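Local coordinates for protein DNA polymerase III beta subunit (Streptococcus pyogenes, PDB 2AVT) that probably forms a ring-shaped dimeric sliding clamp that encircles DNA and tethers the replicative polymerase to its template, at residues A301-N304 with K310-E313. Numbering follows the deposited sequence.
Sequences AHVN and KVNE
The imidazole of H302 meets N312 at its edge: N312 ND2 lies near the ring plane, 3.9 Å from H302 CE1, and V311 O is also at the edge. Ring and amide are turned 61° apart, and the pair makes van der Waals contact, while the polar end of the ring, NE2, is hydrogen-bonded to S300 OG. The amide of N304 is met differently. The aliphatic part of K310 runs over one of its faces, with K310 CG 3.3 Å from N304 CG and K310 CD 3.2 Å from N304 ND2. A bend at chi3 (48°) in the otherwise extended lysine chain then turns CE aside, past the nitrogen end of the amide.

H302, N304, K310 and N312 share one face of an antiparallel ladder; A301, V303, V311 and E313 share the other. There V303 CB and V311 CB pack at 3.7 Å, and I281 of helix 268-282 touches both valines. Two hydrogen-bonded pairs set the register. A301 N reaches E313 O at 2.7 Å with a nearly straight N-H (170°), and E313 N returns to A301 O. The V303 pair is reciprocal too: V303 N to V311 O is 2.9 Å, V311 N to V303 O 2.6 Å. V311 O also receives a CA-H...O contact from H302 CA at 3.0 Å.

This is a beta hairpin in the C-terminal clamp domain. Its four backbone bonds fix the hairpin register, whereas the outer edge of strand 309-314 extends the sheet by antiparallel pairing with a strand of the second subunit. The chemistry implies two unlike faces: cross-strand polar pairs merely pack side by side on one; on the other, the valines pack against the helix, I113 of the second subunit packs on V311, and buried E313 OE1 is hydrogen-bonded to S111 OG of that subunit.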
loop_
_atom_site.group_PDB
_atom_site.type_symbol
_atom_site.label_atom_id
_atom_site.label_comp_id
_atom_site.label_asym_id
_atom_site.label_seq_id
_atom_site.Cartn_x
_atom_site.Cartn_y
_atom_site.Cartn_z
ATOM N N ALA A 301 19.361 11.751 25.022
ATOM C CA ALA A 301 18.014 12.141 24.624
ATOM C C ALA A 301 17.037 11.691 25.703
ATOM O O ALA A 301 17.197 10.627 26.296
ATOM C CB ALA A 301 17.651 11.502 23.290
ATOM N N HIS A 302 16.018 12.503 25.953
ATOM C CA HIS A 302 15.050 12.183 26.984
ATOM C C HIS A 302 13.632 12.585 26.607
ATOM O O HIS A 302 13.393 13.661 26.055
ATOM C CB HIS A 302 15.443 12.881 28.287
ATOM C CG HIS A 302 16.879 12.690 28.661
ATOM N ND1 HIS A 302 17.392 11.473 29.053
ATOM C CD2 HIS A 302 17.920 13.554 28.662
ATOM C CE1 HIS A 302 18.688 11.597 29.278
ATOM N NE2 HIS A 302 19.033 12.850 29.048
ATOM N N VAL A 303 12.693 11.700 26.911
ATOM C CA VAL A 303 11.286 11.953 26.646
ATOM C C VAL A 303 10.524 11.377 27.823
ATOM O O VAL A 303 10.881 10.317 28.341
ATOM C CB VAL A 303 10.810 11.260 25.354
ATOM C CG1 VAL A 303 9.322 11.502 25.154
ATOM C CG2 VAL A 303 11.587 11.790 24.162
ATOM N N ASN A 304 9.485 12.072 28.261
ATOM C CA ASN A 304 8.712 11.570 29.384
ATOM C C ASN A 304 7.226 11.790 29.186
ATOM O O ASN A 304 6.726 12.901 29.358
ATOM C CB ASN A 304 9.157 12.244 30.681
ATOM C CG ASN A 304 8.690 11.490 31.909
ATOM O OD1 ASN A 304 7.508 11.162 32.036
ATOM N ND2 ASN A 304 9.615 11.209 32.822
ATOM N N LYS A 310 8.559 6.466 29.186
ATOM C CA LYS A 310 9.706 7.372 29.198
ATOM C C LYS A 310 10.832 6.910 28.284
ATOM O O LYS A 310 10.917 5.732 27.931
ATOM C CB LYS A 310 10.256 7.498 30.624
ATOM C CG LYS A 310 9.355 8.242 31.595
ATOM C CD LYS A 310 9.825 8.035 33.028
ATOM C CE LYS A 310 11.324 8.268 33.159
ATOM N NZ LYS A 310 11.791 8.034 34.556
ATOM N N VAL A 311 11.708 7.849 27.926
ATOM C CA VAL A 311 12.853 7.560 27.069
ATOM C C VAL A 311 14.135 8.188 27.609
ATOM O O VAL A 311 14.210 9.403 27.804
ATOM C CB VAL A 311 12.655 8.098 25.635
ATOM C CG1 VAL A 311 13.852 7.724 24.781
ATOM C CG2 VAL A 311 11.392 7.537 25.032
ATOM N N ASN A 312 15.135 7.342 27.842
ATOM C CA ASN A 312 16.447 7.756 28.332
ATOM C C ASN A 312 17.461 7.072 27.420
ATOM O O ASN A 312 17.692 5.866 27.530
ATOM C CB ASN A 312 16.648 7.297 29.782
ATOM C CG ASN A 312 18.090 7.447 30.255
ATOM O OD1 ASN A 312 19.004 6.809 29.723
ATOM N ND2 ASN A 312 18.298 8.291 31.260
ATOM N N GLU A 313 18.071 7.837 26.521
ATOM C CA GLU A 313 19.021 7.251 25.588
ATOM C C GLU A 313 20.315 8.036 25.375
ATOM O O GLU A 313 20.289 9.213 25.019
ATOM C CB GLU A 313 18.329 7.043 24.239
ATOM C CG GLU A 313 19.138 6.254 23.230
ATOM C CD GLU A 313 18.439 6.149 21.889
ATOM O OE1 GLU A 313 17.255 5.747 21.860
ATOM O OE2 GLU A 313 19.073 6.466 20.863
#